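Local structure of isoflavone reductase (Medicago sativa, 2GAS) at residues F159-A164 with A168-R173; Y188-D193 with T295-D300. The protein reduces achiral isoflavones such as 2'-hydroxyformononetin to chiral isoflavanones with NADPH, the step that yields (3R)-vestitone on the way to the phytoalexin medicarpin. One frame throughout, in Å; residues are numbered along the deposited sequence.

Interaction 1. Residues F159-A164 with A168-R173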
loop_
_atom_site.group_PDB
_atom_site.type_symbol
_atom_site.label_atom_id
_atom_site.label_comp_id
_atom_site.label_asym_id
_atom_site.label_seq_id
_atom_site.Cartn_x
_atom_site.Cartn_y
_atom_site.Cartn_z
ATOM N N PHE A 159 8.432 -4.016 5.118
ATOM C CA PHE A 159 9.337 -5.035 4.589
ATOM C C PHE A 159 10.817 -4.757 4.802
ATOM O O PHE A 159 11.544 -5.587 5.345
ATOM C CB PHE A 159 9.130 -5.226 3.081
ATOM C CG PHE A 159 7.832 -5.886 2.711
ATOM C CD1 PHE A 159 6.641 -5.172 2.725
ATOM C CD2 PHE A 159 7.811 -7.221 2.311
ATOM C CE1 PHE A 159 5.444 -5.774 2.343
ATOM C CE2 PHE A 159 6.621 -7.832 1.928
ATOM C CZ PHE A 159 5.434 -7.106 1.943
ATOM N N LEU A 160 11.260 -3.589 4.351
ATOM C CA LEU A 160 12.662 -3.225 4.440
ATOM C C LEU A 160 13.181 -2.973 5.845
ATOM O O LEU A 160 14.342 -3.259 6.135
ATOM C CB LEU A 160 12.924 -1.995 3.565
ATOM C CG LEU A 160 14.388 -1.697 3.236
ATOM C CD1 LEU A 160 15.018 -2.916 2.567
ATOM C CD2 LEU A 160 14.473 -0.480 2.316
ATOM N N ARG A 161 12.329 -2.450 6.721
ATOM C CA ARG A 161 12.766 -2.148 8.077
ATOM C C ARG A 161 13.443 -3.312 8.785
ATOM O O ARG A 161 14.392 -3.110 9.538
ATOM C CB ARG A 161 11.604 -1.655 8.934
ATOM C CG ARG A 161 12.074 -1.253 10.311
ATOM C CD ARG A 161 10.981 -0.645 11.146
ATOM N NE ARG A 161 11.491 -0.308 12.470
ATOM C CZ ARG A 161 10.802 0.359 13.385
ATOM N NH1 ARG A 161 9.566 0.763 13.118
ATOM N NH2 ARG A 161 11.348 0.622 14.565
ATOM N N ASN A 162 12.952 -4.527 8.581
ATOM C CA ASN A 162 13.599 -5.654 9.234
ATOM C C ASN A 162 14.196 -6.622 8.227
ATOM O O ASN A 162 14.430 -7.788 8.542
ATOM C CB ASN A 162 12.630 -6.377 10.176
ATOM C CG ASN A 162 11.437 -6.968 9.465
ATOM O OD1 ASN A 162 10.590 -7.602 10.100
ATOM N ND2 ASN A 162 11.350 -6.766 8.156
ATOM N N LEU A 163 14.475 -6.119 7.027
ATOM C CA LEU A 163 15.049 -6.934 5.961
ATOM C C LEU A 163 14.292 -8.247 5.785
ATOM O O LEU A 163 14.896 -9.307 5.573
ATOM C CB LEU A 163 16.530 -7.213 6.248
ATOM C CG LEU A 163 17.545 -6.178 5.751
ATOM C CD1 LEU A 163 17.126 -4.778 6.151
ATOM C CD2 LEU A 163 18.923 -6.516 6.313
ATOM N N ALA A 164 12.969 -8.166 5.880
ATOM C CA ALA A 164 12.095 -9.323 5.729
ATOM C C ALA A 164 12.446 -10.487 6.655
ATOM O O ALA A 164 12.311 -11.650 6.272
ATOM C CB ALA A 164 12.113 -9.793 4.279
ATOM N N ALA A 168 11.583 -9.651 14.103
ATOM C CA ALA A 168 12.578 -8.588 14.145
ATOM C C ALA A 168 11.903 -7.306 13.680
ATOM O O ALA A 168 11.131 -7.322 12.721
ATOM C CB ALA A 168 13.751 -8.928 13.240
ATOM N N THR A 169 12.182 -6.202 14.363
ATOM C CA THR A 169 11.586 -4.922 13.997
ATOM C C THR A 169 12.590 -4.042 13.271
ATOM O O THR A 169 12.221 -3.250 12.407
ATOM C CB THR A 169 11.061 -4.163 15.237
ATOM O OG1 THR A 169 12.130 -3.966 16.170
ATOM C CG2 THR A 169 9.949 -4.949 15.911
ATOM N N ASP A 170 13.864 -4.188 13.622
ATOM C CA ASP A 170 14.921 -3.401 13.000
ATOM C C ASP A 170 15.837 -4.286 12.165
ATOM O O ASP A 170 15.797 -5.512 12.276
ATOM C CB ASP A 170 15.722 -2.670 14.077
ATOM C CG ASP A 170 15.010 -1.433 14.596
ATOM O OD1 ASP A 170 13.763 -1.383 14.517
ATOM O OD2 ASP A 170 15.694 -0.514 15.094
ATOM N N PRO A 171 16.676 -3.676 11.311
ATOM C CA PRO A 171 17.583 -4.467 10.472
ATOM C C PRO A 171 18.559 -5.289 11.299
ATOM O O PRO A 171 19.158 -4.787 12.246
ATOM C CB PRO A 171 18.307 -3.407 9.642
ATOM C CG PRO A 171 17.318 -2.279 9.578
ATOM C CD PRO A 171 16.791 -2.242 10.994
ATOM N N PRO A 172 18.738 -6.570 10.944
ATOM C CA PRO A 172 19.664 -7.431 11.684
ATOM C C PRO A 172 21.079 -6.945 11.432
ATOM O O PRO A 172 21.402 -6.515 10.325
ATOM C CB PRO A 172 19.412 -8.803 11.077
ATOM C CG PRO A 172 19.133 -8.464 9.639
ATOM C CD PRO A 172 18.202 -7.267 9.761
ATOM N N ARG A 173 21.925 -7.018 12.449
ATOM C CA ARG A 173 23.296 -6.562 12.296
ATOM C C ARG A 173 24.317 -7.687 12.366
ATOM O O ARG A 173 25.513 -7.447 12.214
ATOM C CB ARG A 173 23.610 -5.517 13.367
ATOM C CG ARG A 173 22.627 -4.358 13.374
ATOM C CD ARG A 173 22.846 -3.459 14.580
ATOM N NE ARG A 173 23.871 -2.447 14.349
ATOM C CZ ARG A 173 23.642 -1.261 13.796
ATOM N NH1 ARG A 173 22.418 -0.927 13.413
ATOM N NH2 ARG A 173 24.640 -0.404 13.635
#
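R161 reaches D170 side-on, placing both NE and NH2 on the single oxygen OD1. Its CG lies anti to the backbone N (chi1 -176°) and the chain runs extended from there to NE, which carries the guanidinium out to the carboxylate. NH2 meets the syn lone pair of D170 OD1, 3.1 Å away; NE, 3.2 Å from the same D170 OD1, comes in from above the carboxylate plane. The guanidinium and carboxylate planes stand 44° apart, and neither bond is straight. Further along the loop, L163 meets two prolines with its two methyl branches: CD1 lies 3.9 Å from P171 CB, the side chains crossing at about a right angle, while CD2 lies 3.6 Å from P172 CD. L163 has positive phi, the C-prime residue of a Schellman motif that ends helix 156-160, with A164 N bonded to F159 O and L163 N to L160 O. Residues 168-172 of the loop before strand 175-179 pack against the turn that follows the helix. The side chains of R161, D170 and P171 also touch F306, near the C-terminus. A charged pair and an apolar patch thus make up the contact, and the bent, one-oxygen grip suggests a salt bridge that is more electrostatic than directional.

Interaction 2. Residues Y188-D193 with T295-D300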
loop_
_atom_site.group_PDB
_atom_site.type_symbol
_atom_site.label_atom_id
_atom_site.label_comp_id
_atom_site.label_asym_id
_atom_site.label_seq_id
_atom_site.Cartn_x
_atom_site.Cartn_y
_atom_site.Cartn_z
ATOM N N TYR A 188 10.637 -1.500 -3.363
ATOM C CA TYR A 188 10.412 -0.828 -2.086
ATOM C C TYR A 188 10.100 0.659 -2.221
ATOM O O TYR A 188 10.647 1.341 -3.083
ATOM C CB TYR A 188 11.640 -0.998 -1.187
ATOM C CG TYR A 188 12.019 -2.439 -0.961
ATOM C CD1 TYR A 188 12.892 -3.093 -1.831
ATOM C CD2 TYR A 188 11.471 -3.165 0.093
ATOM C CE1 TYR A 188 13.209 -4.438 -1.659
ATOM C CE2 TYR A 188 11.779 -4.516 0.275
ATOM C CZ TYR A 188 12.647 -5.143 -0.605
ATOM O OH TYR A 188 12.944 -6.483 -0.440
ATOM N N VAL A 189 9.234 1.154 -1.344
ATOM C CA VAL A 189 8.833 2.556 -1.365
ATOM C C VAL A 189 8.382 2.973 0.034
ATOM O O VAL A 189 7.756 2.186 0.750
ATOM C CB VAL A 189 7.681 2.772 -2.393
ATOM C CG1 VAL A 189 6.473 1.922 -2.014
ATOM C CG2 VAL A 189 7.297 4.240 -2.468
ATOM N N THR A 190 8.704 4.198 0.439
ATOM C CA THR A 190 8.299 4.654 1.766
ATOM C C THR A 190 6.808 4.974 1.776
ATOM O O THR A 190 6.219 5.238 0.731
ATOM C CB THR A 190 9.068 5.919 2.212
ATOM O OG1 THR A 190 8.678 7.032 1.395
ATOM C CG2 THR A 190 10.568 5.707 2.080
ATOM N N GLU A 191 6.202 4.951 2.960
ATOM C CA GLU A 191 4.780 5.256 3.076
ATOM C C GLU A 191 4.520 6.682 2.601
ATOM O O GLU A 191 3.536 6.943 1.912
ATOM C CB GLU A 191 4.300 5.103 4.524
ATOM C CG GLU A 191 4.350 3.677 5.085
ATOM C CD GLU A 191 5.766 3.190 5.324
ATOM O OE1 GLU A 191 6.595 3.990 5.799
ATOM O OE2 GLU A 191 6.049 2.008 5.055
ATOM N N ALA A 192 5.408 7.604 2.960
ATOM C CA ALA A 192 5.247 8.992 2.548
ATOM C C ALA A 192 5.189 9.097 1.026
ATOM O O ALA A 192 4.330 9.792 0.470
ATOM C CB ALA A 192 6.406 9.839 3.092
ATOM N N ASP A 193 6.101 8.407 0.350
ATOM C CA ASP A 193 6.150 8.438 -1.104
ATOM C C ASP A 193 4.925 7.783 -1.732
ATOM O O ASP A 193 4.478 8.197 -2.800
ATOM C CB ASP A 193 7.434 7.776 -1.609
ATOM C CG ASP A 193 8.661 8.657 -1.417
ATOM O OD1 ASP A 193 9.785 8.153 -1.617
ATOM O OD2 ASP A 193 8.502 9.855 -1.070
ATOM N N THR A 295 10.752 13.005 -6.615
ATOM C CA THR A 295 12.022 12.622 -6.002
ATOM C C THR A 295 11.766 11.697 -4.818
ATOM O O THR A 295 11.503 12.146 -3.703
ATOM C CB THR A 295 12.810 13.849 -5.513
ATOM O OG1 THR A 295 12.860 14.833 -6.554
ATOM C CG2 THR A 295 14.236 13.449 -5.153
ATOM N N TYR A 296 11.869 10.398 -5.060
ATOM C CA TYR A 296 11.606 9.418 -4.017
ATOM C C TYR A 296 12.774 9.130 -3.084
ATOM O O TYR A 296 13.939 9.310 -3.444
ATOM C CB TYR A 296 11.134 8.104 -4.651
ATOM C CG TYR A 296 12.135 7.455 -5.586
ATOM C CD1 TYR A 296 12.180 7.784 -6.944
ATOM C CD2 TYR A 296 13.028 6.497 -5.114
ATOM C CE1 TYR A 296 13.090 7.167 -7.803
ATOM C CE2 TYR A 296 13.939 5.879 -5.962
ATOM C CZ TYR A 296 13.965 6.216 -7.303
ATOM O OH TYR A 296 14.858 5.592 -8.134
ATOM N N THR A 297 12.441 8.689 -1.875
ATOM C CA THR A 297 13.437 8.324 -0.876
ATOM C C THR A 297 13.984 6.958 -1.281
ATOM O O THR A 297 13.221 6.023 -1.523
ATOM C CB THR A 297 12.804 8.221 0.528
ATOM O OG1 THR A 297 12.385 9.521 0.962
ATOM C CG2 THR A 297 13.803 7.653 1.526
ATOM N N THR A 298 15.302 6.836 -1.371
ATOM C CA THR A 298 15.893 5.565 -1.770
ATOM C C THR A 298 15.960 4.572 -0.615
ATOM O O THR A 298 15.867 4.943 0.554
ATOM C CB THR A 298 17.314 5.764 -2.327
ATOM O OG1 THR A 298 18.158 6.275 -1.290
ATOM C CG2 THR A 298 17.293 6.749 -3.490
ATOM N N ALA A 299 16.114 3.296 -0.947
ATOM C CA ALA A 299 16.219 2.274 0.082
ATOM C C ALA A 299 17.464 2.599 0.904
ATOM O O ALA A 299 17.489 2.419 2.121
ATOM C CB ALA A 299 16.350 0.905 -0.555
ATOM N N ASP A 300 18.496 3.092 0.225
ATOM C CA ASP A 300 19.746 3.458 0.883
ATOM C C ASP A 300 19.500 4.551 1.922
ATOM O O ASP A 300 19.956 4.454 3.057
ATOM C CB ASP A 300 20.758 3.956 -0.153
ATOM C CG ASP A 300 22.097 4.309 0.466
ATOM O OD1 ASP A 300 22.832 3.382 0.864
ATOM O OD2 ASP A 300 22.408 5.512 0.562
HETATM O O HOH W 1 10.528 5.555 -1.496
HETATM O O HOH W 2 9.985 9.245 2.207
HETATM O O HOH W 3 10.717 11.307 -0.736
#
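The backbones approach most closely at D193 and Y296, whose CA atoms are 6.3 Å apart, and one direct hydrogen bond crosses between the segments, from T297 N to D193 OD1, 2.7 Å. It is nearly straight (164° at the hydrogen) and enters on the syn lone pair of the carboxylate. A water donates to the same OD1 and to T297 O while accepting from T190 N; a second donates to D193 OD2 and T295 O and accepts from T297 OG1. Both carboxylate oxygens are thus engaged. T190 is the N-cap of helix 191-202, into which strand 185-189 runs: OG1, between the backbone N and the carbonyl carbon (chi1 68°), accepts from D193 N at 3.1 Å, and a third water ties it to T297 OG1. T298 likewise N-caps helix 299-303, its OG1 bonded to E301 N, so the contact lies where two helices of this NmrA-type reductase begin. An alanine in place of D193 would probably leave T297 N without its acceptor and two bridging waters without one of their partners. Between the threonines the contact is apolar, T190 CG2 lying 3.7 Å from T297 CB, with the side chains crossing at about a right angle. Y296 CB lies 3.3 Å from D193 OD1, while its OH bonds to K218 N.

Interactions 1 and 2 have centres 16 Å apart, yet they meet through helix 156-160. L160, whose CB points away from 168-173, has CD2 3.7 Å from A299 CB, while its CB lies 3.9 Å from Y188 CD2. F159 adds its CB at 3.9 Å from Y188 CE2. One short helix thus ends in interaction 1 and rests on both segments of interaction 2, and R161 and L160 both touch Y302 of helix 299-303. Neither contact reaches the cofactor-binding residues: the R161 and T190 side chains are about 10 Å and about 9 Å from those of A13 and I14 respectively, which are inferred to bind NADP(+).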